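Local coordinates for protein triacylglycerol lipase (Clostridium botulinum, PDB 5AH1) that hydrolyses carboxylic esters such as those of triacylglycerols, acts on synthetic polyesters as well, and binds zinc in an alpha/beta-hydrolase fold, at residues 272-277 against 301-306; 184-189 against 311-316; 111-116 against 439-444. All coordinates share one frame; numbering follows the deposited sequence. Where two conformers were deposited one is given.

Interaction 1 of 3, residues 272-277 against 301-306. With ZN (zinc ion), chain B.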
ATOM      1  N   ASP A 272      12.323   2.192  14.535  1.00  9.60           N
ATOM      2  CA  ASP A 272      13.429   1.658  15.322  1.00 10.56           C
ATOM      3  C   ASP A 272      14.780   1.856  14.633  1.00 10.22           C
ATOM      4  O   ASP A 272      15.779   2.168  15.286  1.00 10.91           O
ATOM      5  CB  ASP A 272      13.253   0.152  15.566  1.00 12.95           C
ATOM      6  CG  ASP A 272      11.942  -0.212  16.233  1.00 13.97           C
ATOM      7  OD1 ASP A 272      10.895   0.391  15.927  1.00 14.02           O
ATOM      8  OD2 ASP A 272      11.972  -1.147  17.058  1.00 15.41           O
ATOM      9  N   GLN A 273      14.813   1.652  13.320  1.00  9.49           N
ATOM     10  CA  GLN A 273      16.078   1.628  12.594  1.00  9.92           C
ATOM     11  C   GLN A 273      16.742   2.994  12.557  1.00  9.09           C
ATOM     12  O   GLN A 273      17.944   3.084  12.389  1.00  9.68           O
ATOM     13  CB  GLN A 273      15.918   1.034  11.183  1.00 10.94           C
ATOM     14  CG  GLN A 273      15.286   1.942  10.127  1.00 11.56           C
ATOM     15  CD  GLN A 273      13.778   1.962  10.181  1.00 13.06           C
ATOM     16  OE1 GLN A 273      13.166   1.966  11.251  1.00 15.63           O
ATOM     17  NE2 GLN A 273      13.161   1.975   9.010  1.00 12.17           N
ATOM     18  N   TRP A 274      15.919   4.032  12.706  1.00  8.84           N
ATOM     19  CA  TRP A 274      16.360   5.418  12.723  1.00  9.23           C
ATOM     20  C   TRP A 274      16.629   5.953  14.123  1.00  9.79           C
ATOM     21  O   TRP A 274      16.898   7.133  14.276  1.00 11.15           O
ATOM     22  CB  TRP A 274      15.308   6.306  12.051  1.00  8.96           C
ATOM     23  CG  TRP A 274      15.135   6.046  10.578  1.00  9.49           C
ATOM     24  CD1 TRP A 274      14.084   5.423   9.965  1.00  9.18           C
ATOM     25  CD2 TRP A 274      16.046   6.404   9.536  1.00  8.72           C
ATOM     26  NE1 TRP A 274      14.278   5.370   8.608  1.00  9.10           N
ATOM     27  CE2 TRP A 274      15.470   5.985   8.316  1.00  8.63           C
ATOM     28  CE3 TRP A 274      17.283   7.060   9.512  1.00  9.53           C
ATOM     29  CZ2 TRP A 274      16.097   6.176   7.098  1.00  8.97           C
ATOM     30  CZ3 TRP A 274      17.898   7.256   8.301  1.00  9.54           C
ATOM     31  CH2 TRP A 274      17.298   6.825   7.100  1.00  9.30           C
ATOM     32  N   GLY A 275      16.565   5.104  15.142  1.00  9.65           N
ATOM     33  CA  GLY A 275      16.755   5.560  16.508  1.00 10.70           C
ATOM     34  C   GLY A 275      15.570   6.366  16.995  1.00 10.39           C
ATOM     35  O   GLY A 275      15.721   7.192  17.897  1.00 11.06           O
ATOM     36  N   LEU A 276      14.389   6.098  16.434  1.00  9.57           N
ATOM     37  CA  LEU A 276      13.180   6.827  16.785  1.00  9.80           C
ATOM     38  C   LEU A 276      12.123   5.955  17.472  1.00 10.15           C
ATOM     39  O   LEU A 276      10.938   6.198  17.320  1.00 11.00           O
ATOM     40  CB  LEU A 276      12.607   7.527  15.537  1.00  9.90           C
ATOM     41  CG  LEU A 276      13.472   8.682  15.006  1.00 10.63           C
ATOM     42  CD1 LEU A 276      12.923   9.183  13.690  1.00 11.96           C
ATOM     43  CD2 LEU A 276      13.563   9.813  16.022  1.00 13.55           C
ATOM     44  N   LYS A 277      12.549   5.006  18.302  1.00 11.19           N
ATOM     45  CA  LYS A 277      11.607   4.330  19.194  1.00 12.28           C
ATOM     46  C   LYS A 277      11.065   5.306  20.231  1.00 12.97           C
ATOM     47  O   LYS A 277      11.755   6.247  20.626  1.00 12.97           O
ATOM     48  CB  LYS A 277      12.284   3.166  19.915  1.00 14.43           C
ATOM     49  CG  LYS A 277      12.741   2.091  18.965  1.00 17.77           C
ATOM     50  CD  LYS A 277      13.581   1.026  19.657  1.00 20.98           C
ATOM     51  CE  LYS A 277      12.752   0.118  20.526  1.00 23.42           C
ATOM     52  NZ  LYS A 277      13.483  -1.167  20.747  1.00 24.46           N
ATOM     53  N   LYS A 301      16.346  10.218   1.290  0.50  7.85           N
ATOM     54  CA  LYS A 301      15.370   9.653   0.363  0.50  7.48           C
ATOM     55  C   LYS A 301      14.871   8.287   0.836  0.50  6.74           C
ATOM     56  O   LYS A 301      13.972   7.723   0.217  0.50  6.48           O
ATOM     57  CB  LYS A 301      15.920   9.587  -1.057  0.50  7.52           C
ATOM     58  CG  LYS A 301      17.047   8.621  -1.276  0.50  9.74           C
ATOM     59  CD  LYS A 301      17.396   8.610  -2.758  0.50 11.10           C
ATOM     60  CE  LYS A 301      18.457   7.572  -3.123  0.50 12.54           C
ATOM     61  NZ  LYS A 301      18.800   7.671  -4.582  0.50 13.46           N
ATOM     62  N   ASP A 302      15.440   7.757   1.922  1.00  6.74           N
ATOM     63  CA  ASP A 302      15.015   6.444   2.430  1.00  7.09           C
ATOM     64  C   ASP A 302      13.833   6.533   3.395  1.00  6.32           C
ATOM     65  O   ASP A 302      13.931   6.108   4.552  1.00  8.11           O
ATOM     66  CB  ASP A 302      16.218   5.773   3.101  1.00  7.03           C
ATOM     67  CG  ASP A 302      15.977   4.319   3.473  1.00  6.68           C
ATOM     68  OD1 ASP A 302      15.327   3.580   2.691  1.00  6.73           O
ATOM     69  OD2 ASP A 302      16.481   3.908   4.543  1.00  7.82           O
ATOM     70  N   ILE A 303      12.722   7.093   2.924  1.00  6.53           N
ATOM     71  CA  ILE A 303      11.546   7.337   3.764  1.00  7.33           C
ATOM     72  C   ILE A 303      10.293   7.326   2.870  1.00  7.45           C
ATOM     73  O   ILE A 303      10.403   7.537   1.669  1.00  8.11           O
ATOM     74  CB  ILE A 303      11.752   8.668   4.554  1.00  9.52           C
ATOM     75  CG1 ILE A 303      10.803   8.767   5.749  1.00 12.45           C
ATOM     76  CG2 ILE A 303      11.680   9.858   3.617  1.00  9.97           C
ATOM     77  CD1 ILE A 303      11.098   7.766   6.862  1.00 13.24           C
ATOM     78  N   ALA A 304       9.118   7.072   3.441  1.00  7.00           N
ATOM     79  CA  ALA A 304       7.940   6.870   2.601  1.00  7.48           C
ATOM     80  C   ALA A 304       7.572   8.085   1.749  1.00  7.86           C
ATOM     81  O   ALA A 304       7.137   7.933   0.617  1.00  8.36           O
ATOM     82  CB  ALA A 304       6.734   6.454   3.441  1.00  7.87           C
ATOM     83  N   THR A 305       7.712   9.281   2.300  1.00  8.17           N
ATOM     84  CA  THR A 305       7.288  10.487   1.605  1.00  8.82           C
ATOM     85  C   THR A 305       8.055  10.680   0.290  1.00  8.09           C
ATOM     86  O   THR A 305       7.474  11.122  -0.711  1.00  8.59           O
ATOM     87  CB  THR A 305       7.373  11.715   2.552  1.00 10.43           C
ATOM     88  OG1 THR A 305       8.572  11.653   3.321  1.00  9.79           O
ATOM     89  CG2 THR A 305       6.209  11.691   3.510  1.00 10.44           C
ATOM     90  N   TYR A 306       9.331  10.301   0.259  1.00  8.02           N
ATOM     91  CA  TYR A 306      10.091  10.322  -0.986  1.00  7.78           C
ATOM     92  C   TYR A 306       9.610   9.224  -1.936  1.00  7.16           C
ATOM     93  O   TYR A 306       9.364   9.461  -3.123  1.00  7.58           O
ATOM     94  CB  TYR A 306      11.591  10.174  -0.736  1.00  8.13           C
ATOM     95  CG  TYR A 306      12.348  10.040  -2.034  1.00  7.76           C
ATOM     96  CD1 TYR A 306      12.672  11.152  -2.797  1.00  8.93           C
ATOM     97  CD2 TYR A 306      12.695   8.791  -2.530  1.00  8.50           C
ATOM     98  CE1 TYR A 306      13.340  11.027  -3.996  1.00 10.26           C
ATOM     99  CE2 TYR A 306      13.346   8.658  -3.725  1.00  9.27           C
ATOM    100  CZ  TYR A 306      13.676   9.766  -4.459  1.00 10.69           C
ATOM    101  OH  TYR A 306      14.325   9.610  -5.665  1.00 12.86           O
TER
HETATM  102 ZN    ZN B1455      16.428   1.960   4.841  1.00  8.88          ZN
HETATM  103  O   HOH W   1      12.701   4.214   6.119  1.00  8.71           O

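Interaction 2 of 3, residues 184-189 against 311-316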
ATOM      1  N   GLY A 184       1.366  -0.358  -0.025  1.00  7.17           N
ATOM      2  CA  GLY A 184       1.540  -1.801   0.058  1.00  6.88           C
ATOM      3  C   GLY A 184       1.797  -2.451  -1.301  1.00  6.14           C
ATOM      4  O   GLY A 184       2.567  -3.391  -1.382  1.00  7.03           O
ATOM      5  N   GLY A 185       1.226  -1.888  -2.357  1.00  6.67           N
ATOM      6  CA  GLY A 185       1.461  -2.392  -3.699  1.00  6.92           C
ATOM      7  C   GLY A 185       2.896  -2.182  -4.182  1.00  6.61           C
ATOM      8  O   GLY A 185       3.483  -3.056  -4.816  1.00  7.00           O
ATOM      9  N   GLN A 186       3.489  -1.027  -3.880  1.00  7.29           N
ATOM     10  CA  GLN A 186       4.903  -0.815  -4.163  1.00  7.23           C
ATOM     11  C   GLN A 186       5.757  -1.762  -3.343  1.00  5.87           C
ATOM     12  O   GLN A 186       6.737  -2.332  -3.842  1.00  7.37           O
ATOM     13  CB  GLN A 186       5.321   0.617  -3.836  1.00  7.16           C
ATOM     14  CG  GLN A 186       4.790   1.698  -4.740  1.00  6.70           C
ATOM     15  CD  GLN A 186       5.233   3.047  -4.229  1.00  6.85           C
ATOM     16  OE1 GLN A 186       4.973   3.390  -3.059  1.00  8.44           O
ATOM     17  NE2 GLN A 186       5.950   3.806  -5.063  1.00  7.54           N
ATOM     18  N   THR A 187       5.404  -1.933  -2.070  1.00  6.46           N
ATOM     19  CA  THR A 187       6.187  -2.784  -1.177  1.00  6.67           C
ATOM     20  C   THR A 187       6.197  -4.236  -1.657  1.00  6.02           C
ATOM     21  O   THR A 187       7.238  -4.886  -1.630  1.00  6.42           O
ATOM     22  CB  THR A 187       5.643  -2.708   0.244  1.00  6.96           C
ATOM     23  OG1 THR A 187       5.714  -1.351   0.710  1.00  7.11           O
ATOM     24  CG2 THR A 187       6.432  -3.614   1.192  1.00  7.76           C
ATOM     25  N   ILE A 188       5.054  -4.763  -2.092  1.00  6.60           N
ATOM     26  CA  ILE A 188       5.012  -6.166  -2.536  1.00  6.63           C
ATOM     27  C   ILE A 188       5.700  -6.365  -3.883  1.00  6.53           C
ATOM     28  O   ILE A 188       6.312  -7.409  -4.121  1.00  6.97           O
ATOM     29  CB  ILE A 188       3.566  -6.778  -2.530  1.00  6.90           C
ATOM     30  CG1 ILE A 188       2.627  -6.049  -3.491  1.00  7.91           C
ATOM     31  CG2 ILE A 188       3.026  -6.744  -1.105  1.00  7.10           C
ATOM     32  CD1 ILE A 188       1.266  -6.712  -3.632  1.00  7.84           C
ATOM     33  N   ARG A 189       5.665  -5.349  -4.749  1.00  6.44           N
ATOM     34  CA  ARG A 189       6.449  -5.407  -5.984  1.00  6.28           C
ATOM     35  C   ARG A 189       7.922  -5.524  -5.646  1.00  6.04           C
ATOM     36  O   ARG A 189       8.668  -6.265  -6.261  1.00  6.56           O
ATOM     37  CB  ARG A 189       6.207  -4.181  -6.852  1.00  6.91           C
ATOM     38  CG  ARG A 189       4.856  -4.122  -7.581  1.00  7.12           C
ATOM     39  CD  ARG A 189       4.610  -2.754  -8.209  1.00  6.57           C
ATOM     40  NE  ARG A 189       5.774  -2.332  -8.992  1.00  6.87           N
ATOM     41  CZ  ARG A 189       6.241  -1.089  -9.054  1.00  6.78           C
ATOM     42  NH1 ARG A 189       5.547  -0.094  -8.522  1.00  7.45           N
ATOM     43  NH2 ARG A 189       7.370  -0.856  -9.696  1.00  7.57           N
ATOM     44  N   GLU A 311       8.821  11.394  -8.484  1.00  8.04           N
ATOM     45  CA  GLU A 311      10.245  11.151  -8.678  1.00  7.69           C
ATOM     46  C   GLU A 311      10.705   9.844  -8.005  1.00  6.35           C
ATOM     47  O   GLU A 311      11.482   9.067  -8.577  1.00  7.41           O
ATOM     48  CB  GLU A 311      11.036  12.327  -8.107  1.00  8.41           C
ATOM     49  CG  GLU A 311      12.558  12.236  -8.272  1.00  9.06           C
ATOM     50  CD  GLU A 311      13.305  13.322  -7.498  1.00 10.26           C
ATOM     51  OE1 GLU A 311      12.797  13.734  -6.429  1.00 10.14           O
ATOM     52  OE2 GLU A 311      14.385  13.764  -7.960  1.00 11.44           O
ATOM     53  N   GLY A 312      10.287   9.637  -6.762  1.00  7.20           N
ATOM     54  CA  GLY A 312      10.739   8.488  -6.004  1.00  7.13           C
ATOM     55  C   GLY A 312      10.148   7.185  -6.519  1.00  6.41           C
ATOM     56  O   GLY A 312      10.826   6.161  -6.539  1.00  7.74           O
ATOM     57  N   ALA A 313       8.895   7.233  -6.944  1.00  6.94           N
ATOM     58  CA  ALA A 313       8.240   6.052  -7.510  1.00  6.73           C
ATOM     59  C   ALA A 313       8.903   5.705  -8.849  1.00  6.98           C
ATOM     60  O   ALA A 313       9.123   4.527  -9.150  1.00  7.19           O
ATOM     61  CB  ALA A 313       6.768   6.316  -7.687  1.00  6.11           C
ATOM     62  N   GLN A 314       9.209   6.718  -9.656  1.00  7.27           N
ATOM     63  CA  GLN A 314       9.940   6.497 -10.889  1.00  7.23           C
ATOM     64  C   GLN A 314      11.263   5.808 -10.600  1.00  7.10           C
ATOM     65  O   GLN A 314      11.636   4.847 -11.275  1.00  7.62           O
ATOM     66  CB  GLN A 314      10.173   7.826 -11.597  1.00  8.06           C
ATOM     67  CG  GLN A 314      10.994   7.728 -12.862  1.00  8.60           C
ATOM     68  CD  GLN A 314      11.060   9.063 -13.573  1.00  9.67           C
ATOM     69  OE1 GLN A 314      10.399   9.283 -14.570  1.00 10.74           O
ATOM     70  NE2 GLN A 314      11.832   9.984 -13.018  1.00 10.55           N
ATOM     71  N   GLU A 315      11.982   6.294  -9.586  1.00  7.70           N
ATOM     72  CA  GLU A 315      13.248   5.659  -9.231  1.00  7.57           C
ATOM     73  C   GLU A 315      13.072   4.172  -8.861  1.00  6.78           C
ATOM     74  O   GLU A 315      13.851   3.333  -9.291  1.00  7.64           O
ATOM     75  CB  GLU A 315      13.948   6.407  -8.099  1.00  8.43           C
ATOM     76  CG  GLU A 315      15.340   5.843  -7.802  1.00 11.13           C
ATOM     77  CD  GLU A 315      16.071   6.515  -6.649  1.00 15.34           C
ATOM     78  OE1 GLU A 315      15.434   7.221  -5.860  1.00 17.40           O
ATOM     79  OE2 GLU A 315      17.290   6.291  -6.506  1.00 19.22           O
ATOM     80  N   LEU A 316      12.073   3.869  -8.035  1.00  7.08           N
ATOM     81  CA  LEU A 316      11.756   2.482  -7.694  1.00  6.75           C
ATOM     82  C   LEU A 316      11.506   1.656  -8.950  1.00  6.17           C
ATOM     83  O   LEU A 316      12.016   0.551  -9.084  1.00  7.22           O
ATOM     84  CB  LEU A 316      10.546   2.438  -6.762  1.00  6.94           C
ATOM     85  CG  LEU A 316      10.273   1.061  -6.137  1.00  7.79           C
ATOM     86  CD1 LEU A 316      11.251   0.794  -4.998  1.00  8.23           C
ATOM     87  CD2 LEU A 316       8.845   0.931  -5.665  1.00  8.79           C
TER

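Interaction 3 of 3, residues 111-116 against 439-444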
ATOM      1  N   ASN A 111     -10.792 -16.413   5.744  1.00 13.63           N
ATOM      2  CA  ASN A 111     -10.502 -17.730   6.296  1.00 14.08           C
ATOM      3  C   ASN A 111     -11.765 -18.544   6.539  1.00 15.66           C
ATOM      4  O   ASN A 111     -11.794 -19.749   6.278  1.00 16.76           O
ATOM      5  CB  ASN A 111      -9.678 -17.617   7.573  1.00 13.52           C
ATOM      6  CG  ASN A 111      -8.226 -17.283   7.288  1.00 13.63           C
ATOM      7  OD1 ASN A 111      -7.507 -18.082   6.709  1.00 14.05           O
ATOM      8  ND2 ASN A 111      -7.795 -16.107   7.687  1.00 15.02           N
ATOM      9  N   ALA A 112     -12.821 -17.893   7.010  1.00 16.62           N
ATOM     10  CA  ALA A 112     -14.066 -18.605   7.314  1.00 18.68           C
ATOM     11  C   ALA A 112     -14.720 -19.183   6.056  1.00 20.04           C
ATOM     12  O   ALA A 112     -15.452 -20.179   6.123  1.00 21.33           O
ATOM     13  CB  ALA A 112     -15.033 -17.682   8.040  1.00 19.74           C
ATOM     14  N   SER A 113     -14.459 -18.561   4.911  1.00 19.96           N
ATOM     15  CA  SER A 113     -15.032 -19.003   3.647  1.00 20.91           C
ATOM     16  C   SER A 113     -14.057 -19.845   2.824  1.00 20.60           C
ATOM     17  O   SER A 113     -14.279 -20.072   1.640  1.00 21.34           O
ATOM     18  CB  SER A 113     -15.562 -17.811   2.839  1.00 22.24           C
ATOM     19  OG  SER A 113     -14.586 -16.799   2.660  1.00 25.39           O
ATOM     20  N   GLY A 114     -12.992 -20.321   3.466  1.00 19.34           N
ATOM     21  CA  GLY A 114     -12.100 -21.281   2.845  1.00 19.36           C
ATOM     22  C   GLY A 114     -10.933 -20.688   2.068  1.00 18.37           C
ATOM     23  O   GLY A 114     -10.318 -21.389   1.258  1.00 20.50           O
ATOM     24  N   HIS A 115     -10.623 -19.413   2.311  1.00 15.78           N
ATOM     25  CA  HIS A 115      -9.518 -18.739   1.640  1.00 15.56           C
ATOM     26  C   HIS A 115      -8.451 -18.430   2.683  1.00 14.55           C
ATOM     27  O   HIS A 115      -8.557 -17.445   3.418  1.00 14.66           O
ATOM     28  CB  HIS A 115     -10.017 -17.464   0.960  1.00 16.43           C
ATOM     29  CG  HIS A 115     -11.237 -17.667   0.112  1.00 17.96           C
ATOM     30  ND1 HIS A 115     -11.205 -18.335  -1.092  1.00 18.88           N
ATOM     31  CD2 HIS A 115     -12.521 -17.273   0.288  1.00 18.34           C
ATOM     32  CE1 HIS A 115     -12.420 -18.357  -1.615  1.00 18.71           C
ATOM     33  NE2 HIS A 115     -13.236 -17.717  -0.798  1.00 19.44           N
ATOM     34  N   GLU A 116      -7.438 -19.291   2.765  1.00 14.20           N
ATOM     35  CA  GLU A 116      -6.357 -19.124   3.735  1.00 13.51           C
ATOM     36  C   GLU A 116      -5.697 -17.763   3.541  1.00 12.72           C
ATOM     37  O   GLU A 116      -5.217 -17.448   2.445  1.00 12.31           O
ATOM     38  CB  GLU A 116      -5.328 -20.249   3.590  1.00 14.32           C
ATOM     39  CG  GLU A 116      -4.282 -20.272   4.702  1.00 13.94           C
ATOM     40  CD  GLU A 116      -3.203 -21.313   4.478  1.00 15.19           C
ATOM     41  OE1 GLU A 116      -3.306 -22.077   3.502  1.00 17.12           O
ATOM     42  OE2 GLU A 116      -2.241 -21.375   5.268  1.00 15.28           O
ATOM     43  N   TRP A 439     -16.563  -8.799  -2.200  1.00 11.57           N
ATOM     44  CA  TRP A 439     -15.598  -8.499  -3.249  1.00 11.40           C
ATOM     45  C   TRP A 439     -14.292  -9.244  -2.985  1.00 10.82           C
ATOM     46  O   TRP A 439     -13.740  -9.904  -3.886  1.00 10.47           O
ATOM     47  CB  TRP A 439     -15.375  -6.992  -3.332  1.00 11.01           C
ATOM     48  CG  TRP A 439     -14.541  -6.512  -4.511  1.00 10.61           C
ATOM     49  CD1 TRP A 439     -15.005  -5.958  -5.661  1.00 10.52           C
ATOM     50  CD2 TRP A 439     -13.102  -6.484  -4.608  1.00 10.34           C
ATOM     51  NE1 TRP A 439     -13.962  -5.617  -6.486  1.00 11.46           N
ATOM     52  CE2 TRP A 439     -12.783  -5.930  -5.864  1.00 11.05           C
ATOM     53  CE3 TRP A 439     -12.061  -6.880  -3.763  1.00  9.95           C
ATOM     54  CZ2 TRP A 439     -11.468  -5.781  -6.304  1.00 10.94           C
ATOM     55  CZ3 TRP A 439     -10.760  -6.726  -4.198  1.00 10.71           C
ATOM     56  CH2 TRP A 439     -10.471  -6.181  -5.458  1.00 11.17           C
ATOM     57  N   TYR A 440     -13.799  -9.159  -1.752  1.00  9.72           N
ATOM     58  CA  TYR A 440     -12.562  -9.841  -1.406  1.00  9.76           C
ATOM     59  C   TYR A 440     -12.681 -11.365  -1.459  1.00 10.34           C
ATOM     60  O   TYR A 440     -11.751 -12.042  -1.900  1.00 10.36           O
ATOM     61  CB  TYR A 440     -12.048  -9.380  -0.040  1.00  9.60           C
ATOM     62  CG  TYR A 440     -11.373  -8.040  -0.114  1.00  9.57           C
ATOM     63  CD1 TYR A 440     -12.091  -6.864   0.027  1.00  9.62           C
ATOM     64  CD2 TYR A 440     -10.014  -7.954  -0.382  1.00 10.60           C
ATOM     65  CE1 TYR A 440     -11.470  -5.639  -0.073  1.00  9.70           C
ATOM     66  CE2 TYR A 440      -9.382  -6.729  -0.476  1.00 10.88           C
ATOM     67  CZ  TYR A 440     -10.122  -5.582  -0.330  1.00  9.93           C
ATOM     68  OH  TYR A 440      -9.482  -4.369  -0.438  1.00 10.93           O
ATOM     69  N   MET A 441     -13.815 -11.913  -1.027  1.00 11.77           N
ATOM     70  CA  MET A 441     -14.017 -13.359  -1.107  1.00 12.20           C
ATOM     71  C   MET A 441     -14.037 -13.825  -2.566  1.00 11.36           C
ATOM     72  O   MET A 441     -13.430 -14.847  -2.909  1.00 11.72           O
ATOM     73  CB  MET A 441     -15.279 -13.761  -0.340  1.00 15.81           C
ATOM     74  CG  MET A 441     -15.049 -13.628   1.183  1.00 19.68           C
ATOM     75  SD  MET A 441     -16.400 -14.093   2.231  1.00 24.73           S
ATOM     76  CE  MET A 441     -17.495 -12.739   1.909  1.00 24.39           C
ATOM     77  N   ASP A 442     -14.711 -13.064  -3.425  1.00 10.84           N
ATOM     78  CA  ASP A 442     -14.730 -13.377  -4.845  1.00 11.55           C
ATOM     79  C   ASP A 442     -13.351 -13.234  -5.466  1.00 10.15           C
ATOM     80  O   ASP A 442     -12.993 -14.003  -6.349  1.00 10.46           O
ATOM     81  CB  ASP A 442     -15.745 -12.504  -5.594  1.00 12.89           C
ATOM     82  CG  ASP A 442     -17.181 -12.939  -5.356  1.00 16.42           C
ATOM     83  OD1 ASP A 442     -17.401 -14.031  -4.783  1.00 17.69           O
ATOM     84  OD2 ASP A 442     -18.092 -12.177  -5.746  1.00 17.45           O
ATOM     85  N   TYR A 443     -12.563 -12.258  -5.016  1.00  9.23           N
ATOM     86  CA  TYR A 443     -11.220 -12.103  -5.564  1.00  9.20           C
ATOM     87  C   TYR A 443     -10.335 -13.264  -5.138  1.00  8.57           C
ATOM     88  O   TYR A 443      -9.536 -13.757  -5.930  1.00  9.31           O
ATOM     89  CB  TYR A 443     -10.576 -10.786  -5.137  1.00  8.88           C
ATOM     90  CG  TYR A 443      -9.331 -10.406  -5.914  1.00  8.85           C
ATOM     91  CD1 TYR A 443      -9.194 -10.705  -7.266  1.00  9.09           C
ATOM     92  CD2 TYR A 443      -8.308  -9.700  -5.305  1.00  9.53           C
ATOM     93  CE1 TYR A 443      -8.079 -10.328  -7.974  1.00  8.86           C
ATOM     94  CE2 TYR A 443      -7.191  -9.317  -6.018  1.00  8.75           C
ATOM     95  CZ  TYR A 443      -7.080  -9.632  -7.345  1.00  8.74           C
ATOM     96  OH  TYR A 443      -5.987  -9.232  -8.092  1.00  9.36           O
ATOM     97  N   ALA A 444     -10.475 -13.702  -3.889  1.00  9.15           N
ATOM     98  CA  ALA A 444      -9.695 -14.846  -3.418  1.00  9.57           C
ATOM     99  C   ALA A 444     -10.025 -16.067  -4.271  1.00  9.17           C
ATOM    100  O   ALA A 444      -9.134 -16.816  -4.648  1.00 10.10           O
ATOM    101  CB  ALA A 444      -9.971 -15.141  -1.954  1.00 10.03           C
TER

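Interaction 1 of 3, residues 272-277 against 301-306
The indole of W274 lies against D302, a ligand of the zinc ion in this alpha/beta-hydrolase, so that W274 belongs to the second shell of the metal site and touches the first. The ring reaches D302 with its six-membered part: CZ2 of W274 comes to 3.3 Å from the carbonyl O of D302, which sits near the ring plane at its edge, and the same W274 CZ2 is 3.4 Å from OD2 of D302. Indole and carboxylate planes are turned 55° apart, so the carboxylate is neither stacked on the ring nor coplanar with it. No direct hydrogen bond joins the segments; a water links them instead. W274 NE1 donates to it over 3.2 Å, the water lying in the ring plane, and the water in turn donates to D302 O over 2.7 Å.

On the other side of the contact, CG of D302 stands anti to the backbone N (chi1 -171°), which carries the carboxylate to the metal. Its two oxygens have different partners: OD2 binds zinc together with D130, H150 and H156, while OD1 accepts a hydrogen bond from S127, a second-shell bond that, with the metal bond, holds the rotation of the carboxylate. D302 is also the centre of an inverse gamma turn, just ahead of I303 at the N-cap position of helix 304-308. I303 adds a looser contact, its CD1 approaching the indole obliquely near NE1, and both I303 and W274 also pack on I296 of helix 296-299. Q273, next to W274, reaches the same site by another route, its NE2 hydrogen-bonded to D130. At the metal itself, the bond from D302 OD2 to the zinc ion measures 2.0 Å.

Interaction 2 of 3, residues 184-189 against 311-316
Q186 and L316 meet in a buried contact between two helices of the alpha/beta-hydrolase fold, 183-197 and 310-317, the first of which begins at what is probably the nucleophile elbow (a GxSxG pattern that includes G184). CB of Q186 rests 4.0 Å from CD2 of L316. Beyond it the extended glutamine chain runs across to the other helix, where its amide NE2 lies 3.7 Å from CB of A313 and makes its hydrogen bonding outside the two segments. L316 reaches back from the facing helix: with CG anti to the backbone N (chi1 -170°), its CD2 methyl is brought up to both Q186 and R189, whose NH1 it approaches more loosely and obliquely to the guanidinium plane.

These are van der Waals contacts, with no hydrogen bond between the segments. The short helical segments run nearly parallel, 23° apart, but their axes come no closer than 12.0 Å, so long side chains bridge the gap.

The polar ends are held from farther out. N128 donates from its ND2 to OE1 of Q186, and its side chain also touches L316. R189 is gripped at two nitrogens, NH2 by N317, the residue directly after L316, and NH1 by N231; L308 packs on Q186 from helix 304-308. The two asparagines thus satisfy NH1 and NH2 of a buried guanidinium, and R189 NH1 lies 4.5 Å from L316 CD2.

Interaction 3 of 3, residues 111-116 against 439-444
H115 lays its imidazole against A444 of helix 437-448, and the ring can be followed outward from the backbone. Its CB is 3.7 Å from CB of A444. At CG, the next atom, the same A444 methyl is closer, 3.5 Å away, and ND1 is about as near. The methyl therefore stands over one face of the ring in a CH-pi contact, with A444 CB 3.7 Å from the centroid of the H115 ring and 24° off its normal. CD2 and CE1 are farther from the methyl and begin to approach the carbonyl O of M441. At the tip, H115 NE2 lies 3.6 Å from M441 O, obliquely and without a hydrogen bond. With CG anti to the carbonyl carbon (chi1 -49°), the ring is swung toward helix 437-448. Its opposite face receives the carbonyl O of S113, 3.4 Å above the ring plane and offset toward the rim. The ring is thus sandwiched between its own turn and the facing helix.

The side chain of M441 meets the turn at S113. Its thioether sulfur SD is 3.3 Å from OG of S113, a close packing contact; the hydroxyl has its hydrogen-bonding partners in the preceding helix, the carbonyl oxygens of K109 and L110. L110, in helix 106-112, also packs against H115, M441 and A444. S113 and H115 flank G114, whose positive phi lets the chain leave the helix: N of H115 bonds to O of L110 and N of G114 to O of N111. The turn is a Schellman motif that ends helix 106-112 ahead of strand 117-120, an outermost strand of the parallel alpha/beta-hydrolase sheet.

Interactions 1 and 2 adjoin, their centres 16 Å apart, with helices 304-308 and 310-317 consecutive in the chain. E315 ties them together: its OE2 forms a 2.8 Å salt bridge with K301 NZ, and its OE1 lies 2.6 Å from Y306 OH in a probable hydrogen bond. Interaction 1 contains a zinc ligand, while the L316 side chain of interaction 2 is about 11 Å from the metal and its other helix carries G184 of the probable nucleophile elbow. Interaction 3 is remote, its centre 34 Å from that of interaction 1, on the opposite side of the chain's centre. Along the sequence the contacts are nested, 1 within 2 within 3.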